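Local structure of dnab-like replicative helicase (Bacillus phage SPP1, 3BH0) at residues V164-I167 against W168-R172; I187-L190 against Q191-E194; L213-M216 against A217-D221; S250-L253 against E254-A257. The protein probably couples ATP hydrolysis to 5'-3' unwinding of DNA as the ATPase domain of a DnaB-family replicative helicase of a phage primosome. One frame throughout, in Å; residues are numbered along the deposited sequence.

Interaction 1. Residues V164-I167 against W168-R172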
# COMPACT_ATOMS: atom_id res chain seq x y z
N VAL A 164 -0.36 -11.47 12.74
CA VAL A 164 0.95 -10.84 12.46
C VAL A 164 2.06 -11.87 12.60
O VAL A 164 3.05 -11.85 11.87
CB VAL A 164 1.24 -9.63 13.38
CG1 VAL A 164 2.62 -9.04 13.06
CG2 VAL A 164 0.18 -8.58 13.20
N ASN A 165 1.89 -12.79 13.54
CA ASN A 165 2.83 -13.87 13.75
C ASN A 165 3.01 -14.68 12.48
O ASN A 165 4.14 -14.91 12.02
CB ASN A 165 2.32 -14.76 14.89
CG ASN A 165 3.44 -15.41 15.65
OD1 ASN A 165 4.04 -16.40 15.18
ND2 ASN A 165 3.75 -14.86 16.82
N TYR A 166 1.88 -15.07 11.89
CA TYR A 166 1.87 -15.77 10.62
C TYR A 166 2.62 -14.99 9.55
O TYR A 166 3.38 -15.56 8.78
CB TYR A 166 0.42 -16.04 10.19
CG TYR A 166 0.29 -16.66 8.82
CD1 TYR A 166 0.16 -18.04 8.67
CD2 TYR A 166 0.30 -15.86 7.67
CE1 TYR A 166 0.04 -18.61 7.38
CE2 TYR A 166 0.20 -16.41 6.41
CZ TYR A 166 0.06 -17.78 6.27
OH TYR A 166 -0.04 -18.32 5.01
N ILE A 167 2.41 -13.67 9.51
CA ILE A 167 3.02 -12.83 8.47
C ILE A 167 4.51 -12.62 8.72
O ILE A 167 5.30 -12.55 7.76
CB ILE A 167 2.28 -11.46 8.34
CG1 ILE A 167 0.83 -11.70 7.87
CG2 ILE A 167 3.05 -10.50 7.44
CD1 ILE A 167 -0.02 -10.47 7.75
N TRP A 168 4.87 -12.52 10.00
CA TRP A 168 6.26 -12.51 10.46
C TRP A 168 7.03 -13.66 9.86
O TRP A 168 8.08 -13.48 9.24
CB TRP A 168 6.30 -12.65 12.00
CG TRP A 168 7.59 -12.20 12.60
CD1 TRP A 168 8.83 -12.76 12.40
CD2 TRP A 168 7.79 -11.09 13.48
NE1 TRP A 168 9.78 -12.07 13.10
CE2 TRP A 168 9.17 -11.03 13.78
CE3 TRP A 168 6.93 -10.15 14.07
CZ2 TRP A 168 9.72 -10.06 14.64
CZ3 TRP A 168 7.47 -9.19 14.93
CH2 TRP A 168 8.87 -9.15 15.20
N SER A 169 6.50 -14.86 10.06
CA SER A 169 7.07 -16.08 9.51
C SER A 169 7.36 -16.01 8.00
O SER A 169 8.46 -16.36 7.56
CB SER A 169 6.15 -17.25 9.84
OG SER A 169 6.73 -18.47 9.41
N LYS A 170 6.39 -15.52 7.23
CA LYS A 170 6.50 -15.44 5.77
C LYS A 170 7.48 -14.38 5.29
O LYS A 170 8.17 -14.56 4.30
CB LYS A 170 5.12 -15.22 5.14
CG LYS A 170 4.08 -16.24 5.59
CD LYS A 170 4.32 -17.63 4.97
CE LYS A 170 3.42 -18.64 5.62
NZ LYS A 170 3.34 -19.91 4.84
N THR A 171 7.52 -13.26 5.99
CA THR A 171 8.45 -12.18 5.66
C THR A 171 9.91 -12.63 5.76
O THR A 171 10.72 -12.35 4.88
CB THR A 171 8.20 -10.96 6.58
OG1 THR A 171 6.80 -10.67 6.61
CG2 THR A 171 8.96 -9.76 6.08
N ARG A 172 10.23 -13.34 6.85
CA ARG A 172 11.57 -13.91 7.06
C ARG A 172 11.90 -14.92 5.97
O ARG A 172 12.92 -14.80 5.27
CB ARG A 172 11.66 -14.59 8.43
CG ARG A 172 11.50 -13.62 9.59
CD ARG A 172 11.91 -14.25 10.89
NE ARG A 172 13.29 -14.72 10.83
CZ ARG A 172 13.70 -15.87 11.36
NH1 ARG A 172 12.85 -16.67 11.98
NH2 ARG A 172 14.98 -16.22 11.26
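Residues Val164-Ile167 and Trp168-Arg172 form the first turns of helix 164-176, where Trp168 N bonds to Val164 O at 2.7 Å and Ser169 N to Asn165 O at 3.1 Å. One turn on, Ile167 O takes two bonds from the same residue. Thr171 N gives the helical bond at 2.9 Å, and Thr171 OG1 donates to the same oxygen at 2.7 Å. The hydroxyl sits above the carbonyl plane, 40° out of it. Thr171 OG1 lies beside its own backbone N (chi1 -48°), which turns the hydroxyl back along the helix. Ile167 CG2 also passes 3.8 Å from Thr171 OG1. On another side of the helix, Lys170 slants past the phenol end of Tyr166. Its chain bends at chi2 (-72°), and this brings Lys170 CE to 3.5 Å from Tyr166 CZ. Ile167 and Thr171 both face strand 183-188, where they meet Val185, while the Trp168 indole packs on Met216 and Leu220 of helix 202-220. The second bond to Ile167 O ties the Thr171 hydroxyl to the backbone, so a buried polar group is satisfied within the helix on its sheet-facing side.

Interaction 2. Residues I187-L190 against Q191-E194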
# COMPACT_ATOMS: atom_id res chain seq x y z
N ILE A 187 -0.56 -5.47 3.36
CA ILE A 187 -1.63 -6.22 4.00
C ILE A 187 -3.03 -5.74 3.54
O ILE A 187 -3.48 -4.65 3.93
CB ILE A 187 -1.45 -6.25 5.52
CG1 ILE A 187 -0.00 -6.69 5.83
CG2 ILE A 187 -2.50 -7.16 6.19
CD1 ILE A 187 0.48 -6.41 7.20
N ASP A 188 -3.70 -6.55 2.70
CA ASP A 188 -5.08 -6.19 2.32
C ASP A 188 -5.99 -6.31 3.49
O ASP A 188 -6.67 -7.30 3.76
CB ASP A 188 -5.67 -6.84 1.07
CG ASP A 188 -6.99 -6.14 0.61
OD1 ASP A 188 -7.53 -5.24 1.33
OD2 ASP A 188 -7.52 -6.50 -0.46
N TYR A 189 -5.88 -5.19 4.17
CA TYR A 189 -6.65 -4.68 5.25
C TYR A 189 -6.50 -5.29 6.61
O TYR A 189 -6.73 -6.48 6.83
CB TYR A 189 -7.95 -3.98 4.80
CG TYR A 189 -9.29 -4.45 5.27
CD1 TYR A 189 -9.80 -4.02 6.49
CD2 TYR A 189 -10.10 -5.20 4.43
CE1 TYR A 189 -11.06 -4.40 6.90
CE2 TYR A 189 -11.38 -5.58 4.83
CZ TYR A 189 -11.85 -5.18 6.06
OH TYR A 189 -13.09 -5.56 6.46
N LEU A 190 -6.02 -4.40 7.47
CA LEU A 190 -5.49 -4.67 8.77
C LEU A 190 -6.52 -5.24 9.73
O LEU A 190 -6.19 -6.11 10.52
CB LEU A 190 -4.88 -3.38 9.33
CG LEU A 190 -4.33 -3.28 10.76
CD1 LEU A 190 -3.13 -2.35 10.75
CD2 LEU A 190 -5.37 -2.81 11.77
N GLN A 191 -7.75 -4.76 9.63
CA GLN A 191 -8.79 -5.07 10.62
C GLN A 191 -9.39 -6.45 10.41
O GLN A 191 -10.31 -6.85 11.13
CB GLN A 191 -9.90 -4.00 10.61
CG GLN A 191 -9.48 -2.65 11.19
CD GLN A 191 -8.78 -1.73 10.17
OE1 GLN A 191 -8.65 -2.05 8.98
NE2 GLN A 191 -8.34 -0.57 10.65
N LEU A 192 -8.85 -7.16 9.42
CA LEU A 192 -9.18 -8.54 9.13
C LEU A 192 -8.16 -9.51 9.76
O LEU A 192 -8.40 -10.72 9.82
CB LEU A 192 -9.20 -8.74 7.60
CG LEU A 192 -10.52 -9.09 6.89
CD1 LEU A 192 -11.66 -8.22 7.37
CD2 LEU A 192 -10.40 -9.02 5.37
N LEU A 193 -7.03 -8.98 10.22
CA LEU A 193 -5.96 -9.81 10.78
C LEU A 193 -6.41 -10.52 12.05
O LEU A 193 -7.19 -9.98 12.82
CB LEU A 193 -4.70 -8.98 11.05
CG LEU A 193 -3.87 -8.54 9.84
CD1 LEU A 193 -2.84 -7.48 10.21
CD2 LEU A 193 -3.20 -9.71 9.15
N GLU A 194 -5.93 -11.74 12.26
CA GLU A 194 -6.23 -12.48 13.49
C GLU A 194 -5.51 -11.82 14.66
O GLU A 194 -4.30 -11.73 14.65
CB GLU A 194 -5.78 -13.93 13.36
CG GLU A 194 -6.51 -14.69 12.29
CD GLU A 194 -6.27 -16.20 12.39
OE1 GLU A 194 -5.18 -16.62 12.88
OE2 GLU A 194 -7.18 -16.95 11.97
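Leu190 O accepts a hydrogen bond from Leu193 N at 3.0 Å, with an N-H...O angle of 162°. The donor stands well above the carbonyl plane, as the chain curls tightly here. A weak bond from Leu192 N to Tyr189 O, 3.4 Å long, precedes it. The Leu193 side chain folds back over the same carbonyl, and Leu193 CB lies 3.3 Å from Leu190 O.

The Tyr189 ring packs against Leu192 and Gln191. Leu192 CG lies over one face, offset toward the rim. Leu192 CD1 reaches the phenol end of the ring, 3.3 Å from Tyr189 CZ. Gln191 OE1 comes to the ring edge, in its plane, 3.4 Å from Tyr189 CD1. The ring and the amide are turned 40° apart. A bend at chi2 (85°) helps carry the amide of Gln191 back toward Tyr189. Both ends of this amide are held at the end of strand 223-228 and just after it: Gln191 OE1 accepts from Gln229 N, and Gln191 NE2 bonds to Ser228 OG.

This turn follows strand 183-188 of the central sheet of the P-loop NTPase fold. Asp188 is the centre of an inverse gamma turn, and its side chain touches the probable Walker A loop.

Beneath the turn, Ile187 CG2 meets Leu193 CD2 at 4.0 Å. The two side chains cross at about a right angle. Leu190 CG and Leu193 CD1 touch more loosely, at 4.5 Å. Helix 202-220 covers this apolar group, with Leu213 on Ile187 and Leu190 and Ile209 on Leu193.

Interaction 3. Residues L213-M216 against A217-D221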
# COMPACT_ATOMS: atom_id res chain seq x y z
N LEU A 213 2.92 -4.92 14.02
CA LEU A 213 3.22 -4.62 12.61
C LEU A 213 4.40 -3.67 12.49
O LEU A 213 5.22 -3.80 11.59
CB LEU A 213 1.99 -4.07 11.87
CG LEU A 213 0.98 -5.13 11.42
CD1 LEU A 213 -0.27 -4.52 10.82
CD2 LEU A 213 1.61 -6.17 10.46
N LYS A 214 4.47 -2.71 13.40
CA LYS A 214 5.57 -1.75 13.41
C LYS A 214 6.87 -2.42 13.91
O LYS A 214 7.94 -2.23 13.32
CB LYS A 214 5.18 -0.52 14.25
CG LYS A 214 6.29 0.52 14.49
CD LYS A 214 7.06 0.89 13.23
CE LYS A 214 8.07 1.99 13.49
NZ LYS A 214 8.75 2.35 12.20
N LYS A 215 6.76 -3.21 14.98
CA LYS A 215 7.88 -3.99 15.51
C LYS A 215 8.46 -4.90 14.41
O LYS A 215 9.67 -4.93 14.20
CB LYS A 215 7.44 -4.81 16.73
CG LYS A 215 8.58 -5.08 17.70
CD LYS A 215 8.28 -6.20 18.67
CE LYS A 215 7.62 -5.69 19.94
NZ LYS A 215 7.52 -6.79 20.95
N MET A 216 7.57 -5.61 13.70
CA MET A 216 7.96 -6.43 12.56
C MET A 216 8.69 -5.64 11.47
O MET A 216 9.72 -6.08 10.96
CB MET A 216 6.74 -7.13 11.96
CG MET A 216 7.07 -7.97 10.72
SD MET A 216 5.64 -8.88 10.10
CE MET A 216 4.74 -7.55 9.28
N ALA A 217 8.14 -4.48 11.10
CA ALA A 217 8.78 -3.58 10.14
C ALA A 217 10.22 -3.31 10.57
O ALA A 217 11.16 -3.44 9.78
CB ALA A 217 7.99 -2.27 10.02
N ARG A 218 10.36 -2.92 11.84
CA ARG A 218 11.65 -2.60 12.45
C ARG A 218 12.58 -3.82 12.61
O ARG A 218 13.72 -3.79 12.14
CB ARG A 218 11.42 -1.92 13.82
CG ARG A 218 10.91 -0.49 13.72
CD ARG A 218 12.03 0.55 13.84
NE ARG A 218 12.42 0.67 15.24
CZ ARG A 218 13.66 0.53 15.72
NH1 ARG A 218 14.69 0.32 14.91
NH2 ARG A 218 13.85 0.65 17.02
N GLU A 219 12.08 -4.87 13.26
CA GLU A 219 12.89 -6.04 13.66
C GLU A 219 13.35 -6.86 12.46
O GLU A 219 14.48 -7.35 12.45
CB GLU A 219 12.13 -6.92 14.67
CG GLU A 219 13.01 -7.78 15.56
CD GLU A 219 12.51 -7.85 17.03
OE1 GLU A 219 11.34 -8.26 17.26
OE2 GLU A 219 13.30 -7.50 17.95
N LEU A 220 12.49 -6.99 11.45
CA LEU A 220 12.88 -7.67 10.20
C LEU A 220 13.46 -6.74 9.15
O LEU A 220 13.99 -7.19 8.14
CB LEU A 220 11.73 -8.51 9.63
CG LEU A 220 11.06 -9.51 10.57
CD1 LEU A 220 9.95 -10.28 9.83
CD2 LEU A 220 12.10 -10.46 11.21
N ASP A 221 13.36 -5.43 9.38
CA ASP A 221 13.94 -4.44 8.46
C ASP A 221 13.19 -4.40 7.11
O ASP A 221 13.80 -4.40 6.04
CB ASP A 221 15.46 -4.68 8.28
CG ASP A 221 16.21 -3.43 7.81
OD1 ASP A 221 15.78 -2.29 8.12
OD2 ASP A 221 17.25 -3.60 7.14
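Glu219 N donates to Lys215 O at 2.6 Å, nearly straight at 166°. Arg218 N to Lys214 O follows at 2.9 Å. Ala217 N to Leu213 O and Leu220 N to Met216 O are each 3.0 Å. All four are helical bonds from one turn to the next. The ammonium group of Lys214 forms a salt bridge with Asp258 and a hydrogen bond with Arg68 O. The Lys214 chain slants past Arg218, with Lys214 CE 3.8 Å from Arg218 CG. Lys214 meets the aliphatic part of Arg218, and the charged groups do not touch. Lys215 and Glu219 lie side by side and point the same way. Lys215 CD is 3.9 Å from Glu219 OE1, but the charged ends do not meet.

Helix 202-220 is the crossover helix of the beta-alpha-beta unit that joins strand 183-188 to strand 223-228. A Schellman motif ends it, with Asp221 at the C-prime position and at positive phi (68°). Val222 N bonds there to Ala217 O.

Met216 and Leu220 cross at a slant, and Met216 CG lies 3.8 Å from Leu220 CD1. With its CG anti to the backbone N (chi1 178°), Met216 reaches Val224 of the sheet, and both side chains pack on Trp168 of helix 164-176.

Interaction 4. Residues S250-L253 against E254-A257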
# COMPACT_ATOMS: atom_id res chain seq x y z
N SER A 250 -9.54 2.04 16.68
CA SER A 250 -8.20 1.47 16.68
C SER A 250 -7.27 2.10 17.72
O SER A 250 -6.55 1.39 18.44
CB SER A 250 -7.61 1.62 15.27
OG SER A 250 -8.52 1.12 14.28
N GLY A 251 -7.30 3.44 17.79
CA GLY A 251 -6.44 4.22 18.69
C GLY A 251 -4.96 4.22 18.31
O GLY A 251 -4.48 5.10 17.58
N GLN A 252 -4.25 3.22 18.83
CA GLN A 252 -2.83 3.00 18.60
C GLN A 252 -2.37 3.27 17.17
O GLN A 252 -1.25 3.74 16.94
CB GLN A 252 -2.52 1.56 18.98
CG GLN A 252 -1.08 1.15 18.87
CD GLN A 252 -0.22 1.76 19.94
OE1 GLN A 252 0.57 2.67 19.68
NE2 GLN A 252 -0.35 1.26 21.18
N LEU A 253 -3.25 2.98 16.22
CA LEU A 253 -2.92 2.97 14.79
C LEU A 253 -2.22 4.24 14.28
O LEU A 253 -1.24 4.14 13.54
CB LEU A 253 -4.20 2.65 13.98
CG LEU A 253 -4.09 1.93 12.63
CD1 LEU A 253 -3.10 0.80 12.68
CD2 LEU A 253 -5.45 1.42 12.21
N GLU A 254 -2.70 5.41 14.68
CA GLU A 254 -2.10 6.67 14.24
C GLU A 254 -0.74 6.92 14.89
O GLU A 254 0.13 7.59 14.32
CB GLU A 254 -3.04 7.86 14.45
CG GLU A 254 -3.13 8.39 15.88
CD GLU A 254 -3.79 9.76 15.95
OE1 GLU A 254 -4.89 9.83 16.55
OE2 GLU A 254 -3.23 10.75 15.42
N GLN A 255 -0.55 6.38 16.09
CA GLN A 255 0.71 6.56 16.80
C GLN A 255 1.85 5.74 16.19
O GLN A 255 2.93 6.27 15.95
CB GLN A 255 0.51 6.33 18.30
CG GLN A 255 -0.22 7.53 18.95
CD GLN A 255 -0.80 7.25 20.32
OE1 GLN A 255 -0.16 6.63 21.16
NE2 GLN A 255 -2.01 7.73 20.57
N ASP A 256 1.58 4.48 15.87
CA ASP A 256 2.62 3.59 15.37
C ASP A 256 3.11 3.87 13.95
O ASP A 256 4.30 3.71 13.65
CB ASP A 256 2.20 2.13 15.52
CG ASP A 256 2.09 1.73 16.98
OD1 ASP A 256 2.86 2.27 17.81
OD2 ASP A 256 1.23 0.89 17.30
N ALA A 257 2.21 4.32 13.08
CA ALA A 257 2.53 4.54 11.68
C ALA A 257 3.45 5.74 11.48
O ALA A 257 3.30 6.79 12.13
CB ALA A 257 1.27 4.69 10.84
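The amide of Gln252 and the carboxylate of Asp256 lie almost parallel, their planes only 5° apart, as the two side chains meet one turn apart on helix 252-256. The detail of this approach is doubtful, because the amide is probably turned over in the model and the two side chains come too close. The Gln252 chain leaves opposite its backbone N and then bends at chi2, which brings the amide to Asp256. Asp256 OD2 has a clear partner elsewhere, the hydroxyl of Ser210 on helix 202-220. The Gln252 side chain touches the same helix, at Ser207, Ser210 and Arg211.

The helix is held mainly by weak bonds; Asp256 N to Gln252 O is the sound one, at 3.1 Å, with an N-H...O angle of 158°. Gln255 N reaches the same oxygen at 2.9 Å, but this bond is weak and strongly bent. Weak bonds also run from Glu254 N to Gly251 O and from Ala257 N to Leu253 O, at 3.4 and 3.5 Å. Gln255 CB rests 3.4 Å from Gln252 O. Gly251, just before the helix, has positive phi, a conformation that glycine adopts easily.

Leu253 is buried against Leu190, Gln191 and Leu72 of strand 70-74. The last carbonyls have basic partners: Glu254 O and Ala257 O bond to Lys285 NZ, and Gln255 O to Arg287 NH2. This is a short helix of little more than one turn, leading into strand 259-265 of the P-loop NTPase sheet and packed beside helix 202-220.

The four contacts follow one another along the chain, all within the DnaB-like C-terminal helicase domain. Interaction 1 on helix 164-176 and interaction 3 on helix 202-220 are nearest, with centres about 10 Å apart, and the Trp168 indole bridges them. Interaction 2, in the turn that leaves strand 183-188, meets interaction 1 through Ile167, interaction 3 through Leu213 and interaction 4 through Leu253. Interactions 1 and 4 lie about 20 Å apart between centres and do not touch. Interaction 4 meets interaction 3 at Lys214 and Asp256. Interaction 2 thus touches all three other contacts, close to the probable Walker A loop.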